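Local coordinates for phytase (PDB 3ZHC), which belongs to branch 2 of the histidine phosphatase superfamily and pairs a mixed beta sheet flanked by helices with a largely helical region, at residues L278-E283 and N330-L335; A285-T290 and P427-T432; D57-W62 and S236-I241. The protein carries 2 engineered substitutions. One frame throughout, in Å; residues are numbered along the deposited sequence.

How the interactions relate
Interactions 1 and 2 are neighbours. Their centres lie 12 Å apart, and both use helix 282-301. They touch: Q279 OE1 lies 2.8 Å from R288 NH1, and N330 OD1 lies 3.3 Å from R288 CB. Interaction 2 carries the connection outward to the C-terminal tail and its disulfide. Interaction 3 stands apart, with its centre 27 Å from that of interaction 1 and 33 Å from that of interaction 2. Helices 231-247 and 260-280 follow each other in the chain, but interactions 1 and 3 do not touch; their nearest atoms are about 7 Å apart. In interaction 3, the I241 side chain is about 4 Å from a bound formic acid, probably from the crystallisation liquor.

Interaction 1: L278-E283 and N330-L335; sequences LQRTPE and NLSGAL
Q279 and N330 both place CG beside the backbone N (chi1 -56° and -58°), and Q279 then bends at chi2. These turns bring the two amides together with their planes turned 50° from each other. N330 ND2 serves Q279 twice. It donates to the side-chain OE1 at 2.7 Å, in the carbonyl plane and on a lone pair. It also donates to the main-chain O of Q279 at 2.9 Å. Both acceptors lie in or close to the amide plane of N330, so the pair of bonds fixes the rotation of that amide. N330 CA adds a C-H...O contact to the same Q279 O.

The backbones are closest at R280 and G333, where the CA atoms are 3.9 Å apart. G333 has no side chain, and its CA meets R280 O at 3.3 Å in a second C-H...O contact. A water donates to R280 O at 3.0 Å and more weakly to G333 O. R280 bends at chi3, which brings NH1 to 3.0 Å from S332 OG. The main polar partners of these two lie elsewhere: R280 NE forms a salt bridge with D276, and S332 OG is hydrogen-bonded to L337 O.

The contact joins the end of helix 260-280 and the turn into helix 282-301 to helix 325-335, which starts at the HD signature of the family. Nearby, N330 and L331 also pack on later turns of helix 282-301, while T281 and E283 touch helix 159-169.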
# COMPACT_ATOMS: atom_id res chain seq x y z
N LEU B 278 17.29 -1.95 -5.16
CA LEU B 278 18.51 -1.53 -5.90
C LEU B 278 18.80 -0.03 -5.93
O LEU B 278 19.96 0.35 -6.11
CB LEU B 278 18.49 -2.08 -7.35
CG LEU B 278 18.48 -3.62 -7.51
CD1 LEU B 278 18.51 -3.98 -9.02
CD2 LEU B 278 19.63 -4.33 -6.76
N GLN B 279 17.77 0.81 -5.74
CA GLN B 279 17.94 2.29 -5.84
C GLN B 279 17.55 3.11 -4.61
O GLN B 279 18.07 4.22 -4.44
CB GLN B 279 17.17 2.81 -7.05
CG GLN B 279 17.56 2.14 -8.41
CD GLN B 279 18.98 2.49 -8.90
OE1 GLN B 279 19.67 3.36 -8.33
NE2 GLN B 279 19.42 1.80 -9.96
N ARG B 280 16.65 2.59 -3.75
CA ARG B 280 16.24 3.33 -2.52
C ARG B 280 17.00 2.91 -1.23
O ARG B 280 17.01 3.66 -0.25
CB ARG B 280 14.74 3.24 -2.29
CG ARG B 280 13.86 3.63 -3.50
CD ARG B 280 12.45 4.18 -3.07
NE ARG B 280 12.00 3.54 -1.84
CZ ARG B 280 11.87 4.11 -0.63
NH1 ARG B 280 12.13 5.42 -0.40
NH2 ARG B 280 11.46 3.35 0.38
N THR B 281 17.63 1.73 -1.23
CA THR B 281 18.44 1.27 -0.11
C THR B 281 19.48 2.35 0.19
O THR B 281 20.33 2.60 -0.65
CB THR B 281 19.12 -0.08 -0.42
OG1 THR B 281 18.11 -1.06 -0.67
CG2 THR B 281 20.03 -0.56 0.76
N PRO B 282 19.41 3.00 1.40
CA PRO B 282 20.27 4.17 1.73
C PRO B 282 21.73 4.04 1.36
O PRO B 282 22.30 4.99 0.87
CB PRO B 282 20.12 4.28 3.26
CG PRO B 282 18.74 3.83 3.50
CD PRO B 282 18.50 2.69 2.53
N GLU B 283 22.32 2.87 1.58
CA GLU B 283 23.75 2.64 1.27
C GLU B 283 24.07 2.84 -0.22
O GLU B 283 25.20 3.19 -0.55
CB GLU B 283 24.23 1.26 1.75
CG GLU B 283 24.42 1.15 3.28
CD GLU B 283 23.13 0.97 4.08
OE1 GLU B 283 22.02 0.90 3.51
OE2 GLU B 283 23.25 0.88 5.31
N ASN B 330 16.66 7.09 -6.11
CA ASN B 330 17.84 7.49 -5.28
C ASN B 330 17.49 8.66 -4.38
O ASN B 330 17.84 8.67 -3.20
CB ASN B 330 19.06 7.89 -6.11
CG ASN B 330 19.55 6.80 -7.06
OD1 ASN B 330 20.12 7.11 -8.10
ND2 ASN B 330 19.32 5.53 -6.72
N LEU B 331 16.82 9.66 -4.95
CA LEU B 331 16.38 10.84 -4.19
C LEU B 331 15.36 10.42 -3.14
O LEU B 331 15.45 10.85 -2.00
CB LEU B 331 15.83 11.94 -5.11
CG LEU B 331 16.90 12.69 -5.92
CD1 LEU B 331 16.28 13.49 -7.07
CD2 LEU B 331 17.76 13.58 -5.02
N SER B 332 14.41 9.59 -3.53
CA SER B 332 13.39 9.07 -2.60
C SER B 332 14.01 8.34 -1.40
O SER B 332 13.66 8.61 -0.24
CB SER B 332 12.46 8.14 -3.35
OG SER B 332 11.59 7.47 -2.50
N GLY B 333 14.95 7.44 -1.67
CA GLY B 333 15.62 6.67 -0.62
C GLY B 333 16.55 7.49 0.28
O GLY B 333 16.59 7.27 1.47
N ALA B 334 17.30 8.42 -0.32
CA ALA B 334 18.24 9.30 0.41
C ALA B 334 17.51 10.26 1.35
O ALA B 334 17.90 10.42 2.50
CB ALA B 334 19.12 10.07 -0.56
N LEU B 335 16.45 10.89 0.84
CA LEU B 335 15.61 11.83 1.62
C LEU B 335 14.53 11.14 2.49
O LEU B 335 13.84 11.79 3.24
CB LEU B 335 14.94 12.86 0.68
CG LEU B 335 15.85 13.85 -0.04
CD1 LEU B 335 15.05 14.62 -1.06
CD2 LEU B 335 16.51 14.81 0.93
O HOH W 1 15.33 4.23 2.16

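Interaction 2: A285-T290 and P427-T432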
# COMPACT_ATOMS: atom_id res chain seq x y z
N ALA B 285 21.46 4.67 -2.38
CA ALA B 285 20.81 6.00 -2.67
C ALA B 285 21.62 7.22 -2.28
O ALA B 285 21.64 8.19 -3.02
CB ALA B 285 19.43 6.09 -2.02
N ARG B 286 22.29 7.15 -1.12
CA ARG B 286 23.11 8.27 -0.61
C ARG B 286 24.21 8.65 -1.56
O ARG B 286 24.36 9.81 -1.89
CB ARG B 286 23.73 7.93 0.76
CG ARG B 286 22.79 7.99 1.93
CD ARG B 286 23.54 7.66 3.27
NE ARG B 286 24.57 8.67 3.57
CZ ARG B 286 25.89 8.46 3.81
NH1 ARG B 286 26.44 7.24 3.81
NH2 ARG B 286 26.68 9.52 4.06
N SER B 287 24.97 7.66 -2.00
CA SER B 287 26.06 7.89 -2.97
C SER B 287 25.54 8.40 -4.32
O SER B 287 26.03 9.39 -4.84
CB SER B 287 26.84 6.60 -3.19
OG SER B 287 27.37 6.11 -1.95
N ARG B 288 24.53 7.70 -4.87
CA ARG B 288 23.99 8.01 -6.21
C ARG B 288 23.23 9.33 -6.29
O ARG B 288 23.30 10.01 -7.30
CB ARG B 288 23.10 6.86 -6.74
CG ARG B 288 23.87 5.73 -7.34
CD ARG B 288 22.95 4.58 -7.76
NE ARG B 288 23.67 3.53 -8.53
CZ ARG B 288 23.24 2.26 -8.74
NH1 ARG B 288 22.07 1.82 -8.24
NH2 ARG B 288 24.00 1.42 -9.46
N ALA B 289 22.52 9.69 -5.22
CA ALA B 289 21.75 10.96 -5.17
C ALA B 289 22.58 12.19 -4.82
O ALA B 289 22.06 13.30 -4.95
CB ALA B 289 20.57 10.84 -4.17
N THR B 290 23.84 12.03 -4.39
CA THR B 290 24.67 13.17 -3.87
C THR B 290 24.81 14.39 -4.83
O THR B 290 24.50 15.53 -4.41
CB THR B 290 26.07 12.69 -3.29
OG1 THR B 290 25.86 11.98 -2.06
CG2 THR B 290 27.02 13.86 -3.03
N PRO B 427 30.34 12.76 0.69
CA PRO B 427 31.30 13.75 0.11
C PRO B 427 32.21 13.21 -1.02
O PRO B 427 32.57 13.96 -1.94
CB PRO B 427 32.11 14.22 1.34
CG PRO B 427 31.91 13.20 2.36
CD PRO B 427 30.56 12.58 2.14
N GLU B 428 32.54 11.92 -0.94
CA GLU B 428 33.33 11.25 -1.99
C GLU B 428 32.63 11.21 -3.37
O GLU B 428 33.30 11.12 -4.40
CB GLU B 428 33.70 9.82 -1.57
CG GLU B 428 34.70 9.70 -0.37
CD GLU B 428 34.06 9.85 1.04
OE1 GLU B 428 32.81 9.81 1.18
OE2 GLU B 428 34.83 10.00 2.01
N CYS B 429 31.28 11.29 -3.38
CA CYS B 429 30.47 11.22 -4.63
C CYS B 429 30.10 12.56 -5.24
O CYS B 429 29.29 12.60 -6.17
CB CYS B 429 29.25 10.33 -4.39
SG CYS B 429 29.75 8.68 -3.95
N ALA B 430 30.69 13.65 -4.73
CA ALA B 430 30.44 15.00 -5.25
C ALA B 430 31.06 15.15 -6.65
O ALA B 430 32.06 14.50 -6.96
CB ALA B 430 31.00 16.04 -4.32
N VAL B 431 30.44 16.00 -7.47
CA VAL B 431 30.93 16.31 -8.81
C VAL B 431 31.64 17.66 -8.75
O VAL B 431 30.98 18.70 -8.74
CB VAL B 431 29.81 16.30 -9.84
CG1 VAL B 431 30.35 16.68 -11.22
CG2 VAL B 431 29.16 14.94 -9.90
N THR B 432 32.98 17.64 -8.70
CA THR B 432 33.82 18.86 -8.60
C THR B 432 34.45 19.31 -9.95
O THR B 432 35.50 20.01 -9.95
CB THR B 432 34.96 18.64 -7.59
OG1 THR B 432 35.89 17.67 -8.12
CG2 THR B 432 34.40 18.15 -6.23
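T290 CG2 lies over one face of the peptide group that joins C429 to A430. The methyl is 4.0 Å from C429 C and 4.1 Å from A430 N. A second flat group, the peptide after S287, presents its oxygen to the tail: S287 O is 3.4 Å from C429 CB. No hydrogen bond crosses between the two segments; the contact is van der Waals, with this carbonyl oxygen making the closest approach.

C429 packs against S287 and T290, about one helical turn apart. Its CB meets T290 CB at 4.1 Å, and its SG meets S287 CB at 3.7 Å. SG stands beside the backbone N (chi1 -61°), and from there it is bonded to C155 in a disulfide. The C-terminal tail of this histidine phosphatase fold is thus tied covalently to C155 and packed against helix 282-301. Residues 427-429 form a short 3-10 turn that follows helix 414-424.

The torsion of T290 splits the work of its two branches. CG2 is anti to the backbone N and covers the tail peptide. OG1 stands beside that N and donates to R286 O at 2.6 Å, one turn back in the helix. The same OG1 is also hydrogen-bonded to V426 N, just before the tail segment. R286 NE is hydrogen-bonded to I424 O, and K154 NZ to A430 O.

Interaction 3: D57-W62 and S236-I241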
# COMPACT_ATOMS: atom_id res chain seq x y z
N ASP B 57 3.52 -15.90 -26.70
CA ASP B 57 3.10 -14.81 -27.58
C ASP B 57 4.29 -13.99 -28.06
O ASP B 57 5.41 -14.19 -27.60
CB ASP B 57 2.07 -13.97 -26.86
CG ASP B 57 0.84 -14.80 -26.48
OD1 ASP B 57 0.10 -15.20 -27.39
OD2 ASP B 57 0.63 -15.07 -25.29
N GLN B 58 4.03 -13.08 -29.00
CA GLN B 58 5.04 -12.18 -29.58
C GLN B 58 4.88 -10.80 -29.01
O GLN B 58 3.76 -10.33 -28.80
CB GLN B 58 4.91 -12.09 -31.12
CG GLN B 58 5.44 -13.29 -31.88
CD GLN B 58 4.54 -14.51 -31.78
OE1 GLN B 58 3.33 -14.44 -32.08
NE2 GLN B 58 5.13 -15.64 -31.36
N TRP B 59 6.01 -10.12 -28.77
CA TRP B 59 5.99 -8.76 -28.22
C TRP B 59 5.68 -7.72 -29.30
O TRP B 59 6.22 -7.81 -30.41
CB TRP B 59 7.33 -8.44 -27.56
CG TRP B 59 7.55 -9.23 -26.31
CD1 TRP B 59 8.16 -10.46 -26.20
CD2 TRP B 59 7.17 -8.85 -25.01
NE1 TRP B 59 8.17 -10.86 -24.89
CE2 TRP B 59 7.57 -9.90 -24.13
CE3 TRP B 59 6.52 -7.73 -24.47
CZ2 TRP B 59 7.34 -9.85 -22.76
CZ3 TRP B 59 6.29 -7.68 -23.09
CH2 TRP B 59 6.69 -8.73 -22.26
N PRO B 60 4.81 -6.71 -28.99
CA PRO B 60 4.60 -5.59 -29.91
C PRO B 60 5.90 -4.83 -30.14
O PRO B 60 6.68 -4.66 -29.19
CB PRO B 60 3.59 -4.68 -29.17
CG PRO B 60 3.04 -5.46 -28.10
CD PRO B 60 3.96 -6.59 -27.79
N GLN B 61 6.12 -4.38 -31.36
CA GLN B 61 7.34 -3.66 -31.72
C GLN B 61 7.12 -2.18 -31.57
O GLN B 61 6.00 -1.69 -31.67
CB GLN B 61 7.77 -3.99 -33.16
CG GLN B 61 7.99 -5.48 -33.42
CD GLN B 61 9.01 -6.08 -32.50
OE1 GLN B 61 10.15 -5.66 -32.48
NE2 GLN B 61 8.59 -7.09 -31.72
N TRP B 62 8.22 -1.46 -31.34
CA TRP B 62 8.23 -0.01 -31.18
C TRP B 62 9.04 0.56 -32.33
O TRP B 62 10.12 0.06 -32.60
CB TRP B 62 8.86 0.34 -29.84
CG TRP B 62 8.06 -0.10 -28.64
CD1 TRP B 62 7.80 -1.39 -28.23
CD2 TRP B 62 7.43 0.76 -27.67
NE1 TRP B 62 7.04 -1.38 -27.08
CE2 TRP B 62 6.80 -0.08 -26.71
CE3 TRP B 62 7.33 2.16 -27.52
CZ2 TRP B 62 6.08 0.43 -25.62
CZ3 TRP B 62 6.62 2.67 -26.43
CH2 TRP B 62 6.00 1.82 -25.49
N SER B 236 10.81 -6.84 -13.29
CA SER B 236 10.91 -5.39 -13.21
C SER B 236 10.87 -4.79 -14.61
O SER B 236 10.17 -3.79 -14.86
CB SER B 236 12.19 -4.97 -12.48
OG SER B 236 12.25 -3.57 -12.28
N THR B 237 11.61 -5.40 -15.53
CA THR B 237 11.64 -4.96 -16.93
C THR B 237 10.28 -5.18 -17.61
O THR B 237 9.73 -4.25 -18.20
CB THR B 237 12.78 -5.69 -17.72
OG1 THR B 237 14.06 -5.34 -17.15
CG2 THR B 237 12.75 -5.33 -19.20
N LEU B 238 9.74 -6.39 -17.51
CA LEU B 238 8.47 -6.75 -18.21
C LEU B 238 7.27 -5.95 -17.78
O LEU B 238 6.52 -5.47 -18.64
CB LEU B 238 8.16 -8.24 -18.06
CG LEU B 238 9.19 -9.22 -18.64
CD1 LEU B 238 8.60 -10.64 -18.64
CD2 LEU B 238 9.67 -8.84 -20.05
N THR B 239 7.08 -5.80 -16.46
CA THR B 239 5.94 -5.04 -15.93
C THR B 239 6.05 -3.54 -16.32
O THR B 239 5.02 -2.89 -16.57
CB THR B 239 5.79 -5.22 -14.40
OG1 THR B 239 7.01 -4.88 -13.76
CG2 THR B 239 5.44 -6.68 -14.07
N GLU B 240 7.27 -3.01 -16.39
CA GLU B 240 7.49 -1.64 -16.86
C GLU B 240 7.12 -1.54 -18.34
O GLU B 240 6.53 -0.54 -18.76
CB GLU B 240 8.93 -1.18 -16.61
CG GLU B 240 9.29 0.22 -17.12
CD GLU B 240 8.55 1.39 -16.42
OE1 GLU B 240 7.84 1.19 -15.39
OE2 GLU B 240 8.71 2.53 -16.91
N ILE B 241 7.48 -2.57 -19.12
CA ILE B 241 7.14 -2.60 -20.56
C ILE B 241 5.61 -2.54 -20.72
O ILE B 241 5.11 -1.77 -21.54
CB ILE B 241 7.77 -3.80 -21.32
CG1 ILE B 241 9.29 -3.66 -21.37
CG2 ILE B 241 7.22 -3.89 -22.75
CD1 ILE B 241 10.03 -4.86 -21.93
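W59 reaches from a loop to helix 231-247, where its six-membered ring meets L238 and I241. The helix belongs to the largely helical region that accompanies the mixed sheet in branch 2 histidine phosphatases. The loop, between helices 49-53 and 71-90, has no regular structure here.

The backbones are well apart, with W59 CA 9.9 Å from I241 CA. The indole bridges that space. Its CG lies beside the backbone N (chi1 -69°), and chi2 of 90° stands the ring plane across the side-chain stem. The far atoms of the ring do the touching. CZ2 and CH2 are each 3.7 Å from L238 CD2, so this one methyl sits against the bond between them. CZ3 is 3.9 Å from I241 CG2. Both aliphatic side chains cross the indole at about a right angle.

L238 and I241 are three residues apart, about one helical turn. In I241, CG1 stands beside the backbone N (chi1 -67°), which leaves CG2 anti to that N and in contact with the ring. L238 uses only CD2 against the ring. L192 of helix 182-192 packs on both W59 and L238.

Other partners outside the two segments fix the indole. W59 NE1 is hydrogen-bonded to M51 O, and W255 meets the ring edge-to-face. Next to I241 in the helix, E240 OE2 forms a salt bridge with R38, which opens the RHGxRxP signature of the family. W62 packs one turn further along the helix, on L244 and Q245. Within the loop, Q61 NE2 donates to W59 O at 2.8 Å, coming from above the carbonyl plane.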